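Local coordinates for 11S globulin seed storage protein (Amaranthus hypochondriacus, PDB 3QAC) that probably serves as a seed storage protein, a nutrient reservoir built from subunits that each carry two cupin domains, at residues V146-Y151 against P178-L183; L219-F224 against E229-L234. One frame throughout, in Å; residues are numbered along the deposited sequence.

Contact 1: V146-Y151 against P178-L183; sequences VSHWAY and PTRFYL
The His148 imidazole and the Arg180 guanidinium meet across a gap of 4.3 Å from NE2 to NH1. NE2 comes to the edge of the guanidinium, near its plane, while NH1 approaches the imidazole obliquely. At the imidazole's own edge, in plane, lie the backbone carbonyl of Val146 and a water. ND1 donates to Val146 O at 2.9 Å, almost straight (167°) and within the ring plane, which fixes the ring's rotation and turns NE2 to the other strand. Arg180 runs extended to CD, then bends at chi3 (-69°) to bring NH1 toward the histidine. The water lies 3.2 Å from His148 NE2 and accepts a weak bond from Arg180 NH1, bridging the two. The guanidinium is held mainly elsewhere, by salt bridges to Glu72 and Glu190 and a hydrogen bond to Ser66. Beyond the polar pair, Ser147 CB touches Leu183 CD1 at 3.8 Å; the serine hydroxyl bonds to Gln409 of the second subunit.

Strands 147-151 and 180-182 both pair with strand 61-68 in one cupin sheet, so their side chains meet without any direct backbone pairing. The arginine charge would be expected to disfavour a protonated imidazole, with the water between the two groups.

Contact 2: L219-F224 against E229-L234; sequences LLAESF and EIAQKL
Ala221 and Ala231 bring helices 217-224 and 228-235 together, their CA atoms only 5.0 Å apart. The axes of the two short segments approach to 8.5 Å and cross at 103°, nearly perpendicular, so the helices touch over about one turn each. Small side chains permit the close crossing: Ala231 CB packs against the backbone of the first helix, 3.7 Å from Ala221 N, and also meets the methyl of Ala221 and Leu220 CB.

One helical turn further on, Leu234 extends the apolar seam. Its CD2 methyl sits over one face of the Phe224 ring in a CH-pi contact, 4.0 Å from the centroid and offset toward the rim, with CE1 the nearest ring atom. With CG beside its backbone N (chi1 -70°), the Phe224 ring turns a face to Leu234 and takes Leu220 O at its edge, in the ring plane. Leu220 passes at a slant to Leu234, its CD1 reaching Leu234 CB at 4.1 Å. Within the first helix, Ser223 OG folds back to Leu219 O at 2.6 Å; this carbonyl also takes the Ser223 N-H, the two donors arriving from opposite faces of its plane.

These are two short helices joined by a tight connection, in the helical arm that follows the first cupin barrel. Phe212 packs on Leu220 and Leu234, and Asn210 bonds to Leu234 O. The second subunit packs against the pair: its Ile418 touches Phe224, its Arg444 binds the carbonyls of Glu222 and Ser223, and its Gln431 O receives Lys233 NZ, beside its helices 423-430 and 434-442.

How the contacts relate
Following the chain, strand 147-151 comes first; the chain then runs through strand 158-164 in the opposing sheet before returning as strand 180-182, where contact 1 closes a loop of 26 intervening residues. Contact 2 opens only afterwards and closes across a four-residue connection between two successive helices, so the two are in series and neither nest nor cross. Their centres lie 20 Å apart, and their nearest atoms about 5 Å, without touching. Contact 1 ties strands within the N-terminal cupin barrel, whereas contact 2 shapes the helical arm leaving it. Both border the second subunit, consistent with barrel and arm contributing together to one subunit interface.

Contact 1: V146-Y151 against P178-L183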
# COMPACT_ATOMS: atom_id res chain seq x y z
N VAL A 146 -10.47 12.50 10.14
CA VAL A 146 -11.34 12.73 11.29
C VAL A 146 -11.19 14.15 11.86
O VAL A 146 -10.11 14.58 12.30
CB VAL A 146 -11.15 11.67 12.41
CG1 VAL A 146 -11.92 12.06 13.64
CG2 VAL A 146 -11.59 10.29 11.93
N SER A 147 -12.29 14.88 11.84
CA SER A 147 -12.30 16.24 12.34
C SER A 147 -12.20 16.21 13.86
O SER A 147 -12.74 15.31 14.52
CB SER A 147 -13.59 16.92 11.91
OG SER A 147 -14.69 16.19 12.41
N HIS A 148 -11.51 17.18 14.43
CA HIS A 148 -11.32 17.16 15.86
C HIS A 148 -10.87 18.51 16.37
O HIS A 148 -10.24 19.29 15.65
CB HIS A 148 -10.29 16.11 16.25
CG HIS A 148 -8.95 16.34 15.63
ND1 HIS A 148 -8.65 15.93 14.35
CD2 HIS A 148 -7.84 16.96 16.10
CE1 HIS A 148 -7.41 16.29 14.06
NE2 HIS A 148 -6.90 16.91 15.11
N TRP A 149 -11.20 18.77 17.63
CA TRP A 149 -10.77 19.98 18.30
C TRP A 149 -10.22 19.56 19.65
O TRP A 149 -10.48 18.46 20.13
CB TRP A 149 -11.94 20.94 18.47
CG TRP A 149 -13.11 20.29 19.11
CD1 TRP A 149 -14.14 19.65 18.49
CD2 TRP A 149 -13.37 20.19 20.51
NE1 TRP A 149 -15.03 19.18 19.41
CE2 TRP A 149 -14.58 19.50 20.66
CE3 TRP A 149 -12.70 20.64 21.65
CZ2 TRP A 149 -15.14 19.22 21.91
CZ3 TRP A 149 -13.26 20.36 22.90
CH2 TRP A 149 -14.47 19.66 23.01
N ALA A 150 -9.42 20.43 20.24
CA ALA A 150 -8.89 20.16 21.57
C ALA A 150 -9.04 21.40 22.43
O ALA A 150 -9.09 22.53 21.92
CB ALA A 150 -7.45 19.73 21.49
N TYR A 151 -9.11 21.19 23.73
CA TYR A 151 -9.23 22.30 24.66
C TYR A 151 -8.45 22.02 25.92
O TYR A 151 -8.53 20.92 26.49
CB TYR A 151 -10.69 22.57 24.97
CG TYR A 151 -10.89 23.57 26.08
CD1 TYR A 151 -10.75 24.93 25.85
CD2 TYR A 151 -11.21 23.15 27.37
CE1 TYR A 151 -10.93 25.85 26.87
CE2 TYR A 151 -11.39 24.06 28.39
CZ TYR A 151 -11.25 25.41 28.14
OH TYR A 151 -11.44 26.31 29.15
N PRO A 178 1.74 17.89 4.94
CA PRO A 178 0.37 17.62 5.40
C PRO A 178 -0.58 18.61 4.76
O PRO A 178 -0.20 19.74 4.43
CB PRO A 178 0.45 17.88 6.91
CG PRO A 178 1.87 17.57 7.25
CD PRO A 178 2.67 18.08 6.07
N THR A 179 -1.81 18.18 4.55
CA THR A 179 -2.86 19.07 4.12
C THR A 179 -3.83 19.17 5.28
O THR A 179 -4.36 18.15 5.75
CB THR A 179 -3.56 18.54 2.89
OG1 THR A 179 -2.62 18.49 1.81
CG2 THR A 179 -4.69 19.43 2.49
N ARG A 180 -4.03 20.38 5.76
CA ARG A 180 -4.97 20.59 6.85
C ARG A 180 -6.14 21.47 6.48
O ARG A 180 -5.98 22.53 5.88
CB ARG A 180 -4.27 21.18 8.06
CG ARG A 180 -5.15 21.03 9.30
CD ARG A 180 -4.38 21.38 10.51
NE ARG A 180 -3.35 20.40 10.77
CZ ARG A 180 -3.54 19.35 11.55
NH1 ARG A 180 -4.73 19.18 12.11
NH2 ARG A 180 -2.56 18.49 11.78
N PHE A 181 -7.33 21.01 6.87
CA PHE A 181 -8.57 21.74 6.63
C PHE A 181 -9.14 22.14 7.99
O PHE A 181 -9.33 21.29 8.86
CB PHE A 181 -9.58 20.86 5.90
CG PHE A 181 -9.08 20.25 4.61
CD1 PHE A 181 -9.61 20.65 3.40
CD2 PHE A 181 -8.12 19.26 4.61
CE1 PHE A 181 -9.18 20.09 2.20
CE2 PHE A 181 -7.68 18.68 3.43
CZ PHE A 181 -8.22 19.10 2.22
N TYR A 182 -9.41 23.44 8.18
CA TYR A 182 -10.04 23.91 9.41
C TYR A 182 -11.52 24.19 9.21
O TYR A 182 -11.97 24.51 8.10
CB TYR A 182 -9.36 25.18 9.95
CG TYR A 182 -8.12 24.91 10.77
CD1 TYR A 182 -6.88 24.77 10.18
CD2 TYR A 182 -8.20 24.78 12.14
CE1 TYR A 182 -5.74 24.52 10.93
CE2 TYR A 182 -7.08 24.53 12.90
CZ TYR A 182 -5.85 24.41 12.30
OH TYR A 182 -4.73 24.16 13.08
N LEU A 183 -12.26 24.06 10.30
CA LEU A 183 -13.71 24.17 10.28
C LEU A 183 -14.17 25.48 10.89
O LEU A 183 -15.37 25.71 11.03
CB LEU A 183 -14.31 22.99 11.04
CG LEU A 183 -14.28 21.75 10.16
CD1 LEU A 183 -14.55 20.50 10.97
CD2 LEU A 183 -15.31 21.94 9.07
O HOH W 1 -3.93 17.98 15.12

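Contact 2: L219-F224 against E229-L234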
# COMPACT_ATOMS: atom_id res chain seq x y z
N LEU A 219 -25.45 29.82 0.18
CA LEU A 219 -25.44 28.36 0.32
C LEU A 219 -25.17 27.93 1.76
O LEU A 219 -25.80 27.00 2.25
CB LEU A 219 -24.42 27.73 -0.63
CG LEU A 219 -24.91 27.30 -2.03
CD1 LEU A 219 -23.77 26.83 -2.95
CD2 LEU A 219 -25.97 26.23 -1.92
N LEU A 220 -24.24 28.61 2.43
CA LEU A 220 -23.95 28.30 3.83
C LEU A 220 -25.15 28.50 4.73
O LEU A 220 -25.55 27.60 5.47
CB LEU A 220 -22.78 29.12 4.35
CG LEU A 220 -21.39 28.57 4.02
CD1 LEU A 220 -20.39 29.05 5.05
CD2 LEU A 220 -21.40 27.05 3.97
N ALA A 221 -25.72 29.71 4.66
CA ALA A 221 -26.88 30.06 5.46
C ALA A 221 -28.01 29.06 5.23
O ALA A 221 -28.61 28.51 6.16
CB ALA A 221 -27.34 31.47 5.13
N GLU A 222 -28.29 28.82 3.95
CA GLU A 222 -29.31 27.87 3.56
C GLU A 222 -29.01 26.51 4.16
O GLU A 222 -29.90 25.83 4.67
CB GLU A 222 -29.35 27.76 2.04
CG GLU A 222 -30.30 26.71 1.53
CD GLU A 222 -31.37 27.29 0.62
OE1 GLU A 222 -32.40 27.76 1.15
OE2 GLU A 222 -31.17 27.26 -0.62
N SER A 223 -27.74 26.11 4.10
CA SER A 223 -27.35 24.78 4.51
C SER A 223 -27.69 24.55 5.97
O SER A 223 -28.22 23.50 6.32
CB SER A 223 -25.85 24.56 4.29
OG SER A 223 -25.55 24.48 2.91
N PHE A 224 -27.41 25.54 6.80
CA PHE A 224 -27.59 25.40 8.23
C PHE A 224 -28.94 25.89 8.74
O PHE A 224 -29.21 25.83 9.93
CB PHE A 224 -26.46 26.11 8.99
CG PHE A 224 -25.12 25.43 8.86
CD1 PHE A 224 -24.29 25.70 7.78
CD2 PHE A 224 -24.70 24.51 9.80
CE1 PHE A 224 -23.07 25.08 7.66
CE2 PHE A 224 -23.47 23.87 9.69
CZ PHE A 224 -22.65 24.16 8.61
N GLU A 229 -25.89 36.60 8.19
CA GLU A 229 -24.91 37.23 9.06
C GLU A 229 -24.16 36.17 9.85
O GLU A 229 -22.94 36.26 10.04
CB GLU A 229 -25.57 38.24 10.00
CG GLU A 229 -26.94 38.75 9.55
CD GLU A 229 -26.87 39.78 8.43
OE1 GLU A 229 -25.88 39.79 7.66
OE2 GLU A 229 -27.82 40.59 8.32
N ILE A 230 -24.89 35.17 10.33
CA ILE A 230 -24.29 34.09 11.10
C ILE A 230 -23.43 33.19 10.20
O ILE A 230 -22.36 32.74 10.61
CB ILE A 230 -25.33 33.28 11.87
CG1 ILE A 230 -25.74 34.03 13.14
CG2 ILE A 230 -24.78 31.90 12.24
CD1 ILE A 230 -26.62 33.23 14.07
N ALA A 231 -23.90 32.94 8.99
CA ALA A 231 -23.10 32.21 8.01
C ALA A 231 -21.71 32.84 7.83
O ALA A 231 -20.71 32.13 7.72
CB ALA A 231 -23.82 32.11 6.67
N GLN A 232 -21.65 34.17 7.81
CA GLN A 232 -20.38 34.90 7.69
C GLN A 232 -19.47 34.62 8.88
O GLN A 232 -18.24 34.71 8.77
CB GLN A 232 -20.62 36.40 7.62
CG GLN A 232 -21.43 36.86 6.45
CD GLN A 232 -21.57 38.37 6.42
OE1 GLN A 232 -21.04 39.03 5.52
NE2 GLN A 232 -22.26 38.93 7.41
N LYS A 233 -20.07 34.32 10.02
CA LYS A 233 -19.31 33.95 11.20
C LYS A 233 -18.59 32.63 10.93
O LYS A 233 -17.41 32.47 11.25
CB LYS A 233 -20.23 33.87 12.41
CG LYS A 233 -20.85 35.21 12.75
CD LYS A 233 -19.77 36.27 12.91
CE LYS A 233 -19.22 36.32 14.33
NZ LYS A 233 -20.18 36.97 15.29
N LEU A 234 -19.30 31.68 10.33
CA LEU A 234 -18.68 30.46 9.87
C LEU A 234 -17.42 30.79 9.07
O LEU A 234 -16.37 30.18 9.24
CB LEU A 234 -19.65 29.66 9.01
CG LEU A 234 -20.27 28.41 9.68
CD1 LEU A 234 -20.34 28.55 11.19
CD2 LEU A 234 -21.63 28.07 9.09